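Local coordinates for protein B (Streptococcus agalactiae, PDB 5H6I) that permeabilizes membranes as the pore-forming CAMP factor toxin and also binds the Fc part of IgG, at residues Y90-N93 with S94-S97; F129-T132 with K133-R137; P223-V227 with Q228-Q232. One frame throughout, in Å; residues are numbered along the deposited sequence.

All three contacts are local and belong to the helical framework of a chain that has no strands. Interactions 1 and 3 both lie where a loop runs into a helix, and they stand on opposite sides of the chain's centre, their own centres 49 Å apart. Interaction 2 is instead two turns in the body of helix 121-139, the next helix after the one that interaction 1 begins. The centres of interactions 1 and 2 are 20 Å apart and their nearest atoms about 7 Å, without touching; from interaction 2 to interaction 3 the centres are 32 Å apart. Interaction 1 falls inside the region 57-120 assigned to binding the IgG constant region; interactions 2 and 3 do not.

Interaction 1: Y90-N93 with S94-S97; sequences YDLN and SIGS
The carbonyl oxygen of Asn93 is gripped twice by Ser97, one turn further on. Ser97 N reaches Asn93 O at 3.1 Å in the ordinary helical bond, while Ser97 OG gives its proton to Asn93 O at 3.0 Å, arriving from above the carbonyl plane, 36° out of it. The hydroxyl can do this because chi1 of -50° sets OG beside its own backbone N, where it can share that N-H's acceptor; serine suits the place, being short enough to fold onto the helix it belongs to. Gly96 N makes two weak bonds, to Leu92 O and Asn93 O, as the helix starts to wind.

Leu92 occupies the N-cap position, but its side chain is apolar and packs instead of capping. Its CD2 lies 3.6 Å from Ile95 CG2, the two side chains running side by side in the same direction. Just before it, Asp91 closes an Asx turn: Asp91 OD1 accepts from Asn93 N at 3.1 Å, the donor standing above the carboxylate plane. The short acid thus occupies a first-turn N-H where the loop enters the helix.

In the fold, Leu92 and Ile95 face inward at the start of helix 93-115, touching Leu82 of helix 65-84 and Met41 of helix 35-58, whereas Asn93 and Ser97 border Val145 of helix 145-163.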
loop_
_atom_site.group_PDB
_atom_site.type_symbol
_atom_site.label_atom_id
_atom_site.label_comp_id
_atom_site.label_asym_id
_atom_site.label_seq_id
_atom_site.Cartn_x
_atom_site.Cartn_y
_atom_site.Cartn_z
ATOM N N TYR A 90 -33.631 3.298 7.238
ATOM C CA TYR A 90 -33.506 4.750 7.208
ATOM C C TYR A 90 -32.806 5.260 5.949
ATOM O O TYR A 90 -32.769 4.601 4.902
ATOM C CB TYR A 90 -32.751 5.115 8.494
ATOM C CG TYR A 90 -31.293 4.699 8.505
ATOM C CD1 TYR A 90 -30.929 3.357 8.461
ATOM C CD2 TYR A 90 -30.282 5.647 8.571
ATOM C CE1 TYR A 90 -29.601 2.975 8.473
ATOM C CE2 TYR A 90 -28.951 5.275 8.586
ATOM C CZ TYR A 90 -28.616 3.938 8.536
ATOM O OH TYR A 90 -27.293 3.561 8.550
ATOM N N ASP A 91 -32.241 6.462 6.046
ATOM C CA ASP A 91 -31.560 7.099 4.926
ATOM C C ASP A 91 -30.136 6.564 4.821
ATOM O O ASP A 91 -29.335 6.730 5.748
ATOM C CB ASP A 91 -31.561 8.615 5.109
ATOM C CG ASP A 91 -30.828 9.343 3.997
ATOM O OD1 ASP A 91 -30.766 8.811 2.869
ATOM O OD2 ASP A 91 -30.314 10.452 4.256
ATOM N N LEU A 92 -29.821 5.927 3.694
ATOM C CA LEU A 92 -28.506 5.347 3.458
ATOM C C LEU A 92 -27.641 6.211 2.547
ATOM O O LEU A 92 -26.683 5.707 1.950
ATOM C CB LEU A 92 -28.647 3.943 2.869
ATOM C CG LEU A 92 -29.252 2.865 3.769
ATOM C CD1 LEU A 92 -29.260 1.525 3.055
ATOM C CD2 LEU A 92 -28.500 2.766 5.086
ATOM N N ASN A 93 -27.957 7.503 2.427
ATOM C CA ASN A 93 -27.210 8.365 1.517
ATOM C C ASN A 93 -25.821 8.674 2.062
ATOM O O ASN A 93 -24.814 8.462 1.378
ATOM C CB ASN A 93 -27.987 9.657 1.262
ATOM C CG ASN A 93 -27.255 10.601 0.328
ATOM O OD1 ASN A 93 -27.049 10.296 -0.846
ATOM N ND2 ASN A 93 -26.855 11.755 0.849
ATOM N N SER A 94 -25.749 9.182 3.296
ATOM C CA SER A 94 -24.455 9.529 3.874
ATOM C C SER A 94 -23.598 8.291 4.101
ATOM O O SER A 94 -22.381 8.325 3.888
ATOM C CB SER A 94 -24.652 10.292 5.184
ATOM O OG SER A 94 -24.746 9.403 6.282
ATOM N N ILE A 95 -24.215 7.186 4.527
ATOM C CA ILE A 95 -23.455 5.964 4.767
ATOM C C ILE A 95 -22.899 5.408 3.460
ATOM O O ILE A 95 -21.857 4.740 3.456
ATOM C CB ILE A 95 -24.326 4.926 5.504
ATOM C CG1 ILE A 95 -23.455 3.985 6.337
ATOM C CG2 ILE A 95 -25.186 4.135 4.531
ATOM C CD1 ILE A 95 -22.832 4.642 7.546
ATOM N N GLY A 96 -23.560 5.683 2.337
ATOM C CA GLY A 96 -23.117 5.174 1.055
ATOM C C GLY A 96 -21.986 5.989 0.465
ATOM O O GLY A 96 -21.064 5.436 -0.143
ATOM N N SER A 97 -22.049 7.311 0.642
ATOM C CA SER A 97 -20.979 8.174 0.153
ATOM C C SER A 97 -19.669 7.910 0.882
ATOM O O SER A 97 -18.592 8.109 0.309
ATOM C CB SER A 97 -21.384 9.641 0.296
ATOM O OG SER A 97 -22.666 9.870 -0.262
#

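Interaction 2: F129-T132 with K133-R137; sequences FGIT and KLVIR
Phe129 meets Lys133 one turn along: Lys133 CD approaches the aromatic ring obliquely, 3.8 Å from Phe129 CE2. The lysine chain bends at chi2 and chi3, which brings CD beside the ring and keeps Lys133 NZ close by, 4.3 Å from Phe129 CE2. The backbone links the same two residues, Lys133 N to Phe129 O at 3.1 Å. Gly130 follows, with no side chain, and its carbonyl oxygen receives Leu134 N at 3.0 Å.

Ile131 accepts from Val135 N through its carbonyl oxygen at 2.9 Å, with a nearly straight N-H...O angle of 168°. These i to i+4 bonds mark regular alpha-helix, here the middle of helix 121-139, and spacing by three or four residues gathers Ile131, Leu134 and Val135 on a face that packs against Val105 of helix 93-115. Branched and apolar residues fit that buried side; Ile131 CG2 and Val135 CG2 are 4.3 Å apart.

Thr132 divides its branches between two tasks. OG1 is hydrogen-bonded back to Gly128 O, while CG2, anti to the backbone N, comes within 3.9 Å of Ile136 CD1. The isoleucine also lays CG1 against Thr132 O, which accepts from Ile136 N at 3.0 Å.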
loop_
_atom_site.group_PDB
_atom_site.type_symbol
_atom_site.label_atom_id
_atom_site.label_comp_id
_atom_site.label_asym_id
_atom_site.label_seq_id
_atom_site.Cartn_x
_atom_site.Cartn_y
_atom_site.Cartn_z
ATOM N N PHE A 129 -0.868 12.856 2.382
ATOM C CA PHE A 129 -1.590 13.896 3.108
ATOM C C PHE A 129 -3.010 14.050 2.578
ATOM O O PHE A 129 -3.942 14.314 3.348
ATOM C CB PHE A 129 -0.828 15.217 3.005
ATOM C CG PHE A 129 -1.285 16.262 3.982
ATOM C CD1 PHE A 129 -1.083 16.096 5.341
ATOM C CD2 PHE A 129 -1.908 17.417 3.538
ATOM C CE1 PHE A 129 -1.498 17.059 6.240
ATOM C CE2 PHE A 129 -2.326 18.384 4.431
ATOM C CZ PHE A 129 -2.120 18.205 5.784
ATOM N N GLY A 130 -3.195 13.887 1.266
ATOM C CA GLY A 130 -4.528 14.001 0.697
ATOM C C GLY A 130 -5.426 12.835 1.064
ATOM O O GLY A 130 -6.612 13.021 1.351
ATOM N N ILE A 131 -4.879 11.617 1.051
ATOM C CA ILE A 131 -5.653 10.451 1.471
ATOM C C ILE A 131 -6.036 10.575 2.939
ATOM O O ILE A 131 -7.130 10.167 3.350
ATOM C CB ILE A 131 -4.867 9.156 1.197
ATOM C CG1 ILE A 131 -4.444 9.087 -0.272
ATOM C CG2 ILE A 131 -5.697 7.935 1.568
ATOM C CD1 ILE A 131 -3.683 7.828 -0.624
ATOM N N THR A 132 -5.141 11.142 3.752
ATOM C CA THR A 132 -5.469 11.413 5.149
ATOM C C THR A 132 -6.662 12.357 5.252
ATOM O O THR A 132 -7.587 12.125 6.038
ATOM C CB THR A 132 -4.251 12.000 5.865
ATOM O OG1 THR A 132 -3.271 10.974 6.070
ATOM C CG2 THR A 132 -4.649 12.596 7.209
ATOM N N LYS A 133 -6.661 13.424 4.448
ATOM C CA LYS A 133 -7.781 14.359 4.455
ATOM C C LYS A 133 -9.074 13.690 4.008
ATOM O O LYS A 133 -10.160 14.087 4.443
ATOM C CB LYS A 133 -7.467 15.559 3.562
ATOM C CG LYS A 133 -6.916 16.760 4.312
ATOM C CD LYS A 133 -5.865 17.501 3.498
ATOM C CE LYS A 133 -6.489 18.243 2.327
ATOM N NZ LYS A 133 -5.472 19.005 1.548
ATOM N N LEU A 134 -8.982 12.676 3.146
ATOM C CA LEU A 134 -10.185 11.987 2.690
ATOM C C LEU A 134 -10.734 11.067 3.774
ATOM O O LEU A 134 -11.938 11.074 4.054
ATOM C CB LEU A 134 -9.887 11.202 1.412
ATOM C CG LEU A 134 -11.053 10.402 0.829
ATOM C CD1 LEU A 134 -12.297 11.270 0.726
ATOM C CD2 LEU A 134 -10.684 9.833 -0.531
ATOM N N VAL A 135 -9.863 10.268 4.394
ATOM C CA VAL A 135 -10.307 9.343 5.434
ATOM C C VAL A 135 -10.881 10.102 6.624
ATOM O O VAL A 135 -11.821 9.631 7.276
ATOM C CB VAL A 135 -9.147 8.418 5.853
ATOM C CG1 VAL A 135 -9.584 7.474 6.962
ATOM C CG2 VAL A 135 -8.638 7.633 4.654
ATOM N N ILE A 136 -10.338 11.285 6.921
ATOM C CA ILE A 136 -10.870 12.093 8.015
ATOM C C ILE A 136 -12.322 12.465 7.744
ATOM O O ILE A 136 -13.172 12.404 8.641
ATOM C CB ILE A 136 -9.992 13.339 8.234
ATOM C CG1 ILE A 136 -8.699 12.958 8.959
ATOM C CG2 ILE A 136 -10.745 14.401 9.021
ATOM C CD1 ILE A 136 -7.720 14.101 9.103
ATOM N N ARG A 137 -12.634 12.839 6.501
ATOM C CA ARG A 137 -14.015 13.155 6.150
ATOM C C ARG A 137 -14.902 11.918 6.227
ATOM O O ARG A 137 -16.065 12.007 6.640
ATOM C CB ARG A 137 -14.075 13.773 4.754
ATOM C CG ARG A 137 -13.214 15.013 4.586
ATOM C CD ARG A 137 -14.004 16.281 4.859
ATOM N NE ARG A 137 -14.316 17.000 3.628
ATOM C CZ ARG A 137 -13.605 18.021 3.158
ATOM N NH1 ARG A 137 -12.537 18.447 3.819
ATOM N NH2 ARG A 137 -13.963 18.615 2.029
#

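Interaction 3: P223-V227 with Q228-Q232; sequences PNVTV and QQVDQ
Gln229 folds back over Thr226, and every atom of its side chain up to the amide oxygen finds a neighbour there. CB lies near both Thr226 O and Thr226 OG1. CG, set beside the backbone N by a chi1 of -70°, passes 3.4 Å from Thr226 OG1, and an extended chi2 carries CD on past the hydroxyl. At the tip OE1 accepts two bonds, from Thr226 N at 2.7 Å and from Thr226 OG1 at 3.1 Å, the donors coming from opposite faces of the amide plane. This double hold fixes how the amide is turned.

In return Gln229 N reaches Thr226 OG1 at 3.3 Å, a weak bond but a fairly straight one at 163°. The reciprocal pair is a capping box, with Thr226 as the N-cap of helix 227-245: a small hydroxyl residue serves the helix N-H, and the long glutamine returns to the N-cap's own N-H.

Beside the box, Val225 CG2 meets Val230 CG2 at 4.2 Å, the two side chains crossing at about a right angle. Both branched residues also touch Lys179 of helix 179-196, and Val230 N opens the i to i+4 pattern with its bond to Thr226 O, at 3.2 Å.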
loop_
_atom_site.group_PDB
_atom_site.type_symbol
_atom_site.label_atom_id
_atom_site.label_comp_id
_atom_site.label_asym_id
_atom_site.label_seq_id
_atom_site.Cartn_x
_atom_site.Cartn_y
_atom_site.Cartn_z
ATOM N N PRO A 223 20.200 3.734 5.316
ATOM C CA PRO A 223 19.515 4.967 4.905
ATOM C C PRO A 223 20.320 5.833 3.949
ATOM O O PRO A 223 19.805 6.862 3.498
ATOM C CB PRO A 223 19.280 5.702 6.238
ATOM C CG PRO A 223 19.602 4.700 7.322
ATOM C CD PRO A 223 20.616 3.784 6.725
ATOM N N ASN A 224 21.554 5.457 3.620
ATOM C CA ASN A 224 22.423 6.287 2.797
ATOM C C ASN A 224 22.714 5.693 1.427
ATOM O O ASN A 224 23.441 6.314 0.644
ATOM C CB ASN A 224 23.742 6.558 3.530
ATOM C CG ASN A 224 23.538 7.291 4.840
ATOM O OD1 ASN A 224 22.627 8.109 4.971
ATOM N ND2 ASN A 224 24.387 7.000 5.820
ATOM N N VAL A 225 22.177 4.513 1.111
ATOM C CA VAL A 225 22.397 3.941 -0.210
ATOM C C VAL A 225 21.633 4.755 -1.249
ATOM O O VAL A 225 20.561 5.312 -0.977
ATOM C CB VAL A 225 21.983 2.460 -0.258
ATOM C CG1 VAL A 225 22.992 1.599 0.487
ATOM C CG2 VAL A 225 20.587 2.278 0.306
ATOM N N THR A 226 22.194 4.826 -2.450
ATOM C CA THR A 226 21.580 5.576 -3.533
ATOM C C THR A 226 20.612 4.692 -4.313
ATOM O O THR A 226 20.512 3.483 -4.093
ATOM C CB THR A 226 22.652 6.142 -4.464
ATOM O OG1 THR A 226 23.479 5.075 -4.946
ATOM C CG2 THR A 226 23.517 7.151 -3.725
ATOM N N VAL A 227 19.880 5.322 -5.234
ATOM C CA VAL A 227 18.990 4.574 -6.119
ATOM C C VAL A 227 19.790 3.578 -6.948
ATOM O O VAL A 227 19.333 2.460 -7.219
ATOM C CB VAL A 227 18.186 5.544 -7.006
ATOM C CG1 VAL A 227 17.453 4.791 -8.107
ATOM C CG2 VAL A 227 17.209 6.345 -6.159
ATOM N N GLN A 228 21.006 3.960 -7.346
ATOM C CA GLN A 228 21.866 3.054 -8.098
ATOM C C GLN A 228 22.241 1.834 -7.265
ATOM O O GLN A 228 22.129 0.694 -7.730
ATOM C CB GLN A 228 23.120 3.793 -8.563
ATOM C CG GLN A 228 23.118 4.167 -10.033
ATOM C CD GLN A 228 24.516 4.260 -10.608
ATOM O OE1 GLN A 228 24.966 3.367 -11.325
ATOM N NE2 GLN A 228 25.215 5.344 -10.289
ATOM N N GLN A 229 22.685 2.057 -6.024
ATOM C CA GLN A 229 23.117 0.949 -5.177
ATOM C C GLN A 229 21.986 -0.033 -4.905
ATOM O O GLN A 229 22.238 -1.224 -4.688
ATOM C CB GLN A 229 23.682 1.483 -3.861
ATOM C CG GLN A 229 25.011 2.205 -4.004
ATOM C CD GLN A 229 25.399 2.961 -2.750
ATOM O OE1 GLN A 229 24.801 3.983 -2.417
ATOM N NE2 GLN A 229 26.408 2.459 -2.044
ATOM N N VAL A 230 20.739 0.441 -4.909
ATOM C CA VAL A 230 19.606 -0.464 -4.744
ATOM C C VAL A 230 19.411 -1.303 -6.002
ATOM O O VAL A 230 19.088 -2.495 -5.926
ATOM C CB VAL A 230 18.338 0.333 -4.381
ATOM C CG1 VAL A 230 17.094 -0.533 -4.527
ATOM C CG2 VAL A 230 18.447 0.879 -2.965
ATOM N N ASP A 231 19.624 -0.702 -7.175
ATOM C CA ASP A 231 19.493 -1.447 -8.425
ATOM C C ASP A 231 20.566 -2.524 -8.545
ATOM O O ASP A 231 20.275 -3.651 -8.963
ATOM C CB ASP A 231 19.562 -0.489 -9.615
ATOM C CG ASP A 231 18.194 0.004 -10.049
ATOM O OD1 ASP A 231 17.201 -0.721 -9.834
ATOM O OD2 ASP A 231 18.113 1.119 -10.608
ATOM N N GLN A 232 21.810 -2.198 -8.183
ATOM C CA GLN A 232 22.886 -3.181 -8.274
ATOM C C GLN A 232 22.702 -4.299 -7.255
ATOM O O GLN A 232 23.027 -5.460 -7.534
ATOM C CB GLN A 232 24.242 -2.503 -8.084
ATOM C CG GLN A 232 24.388 -1.179 -8.816
ATOM C CD GLN A 232 25.729 -0.517 -8.566
ATOM O OE1 GLN A 232 26.655 -0.644 -9.367
ATOM N NE2 GLN A 232 25.842 0.189 -7.446
#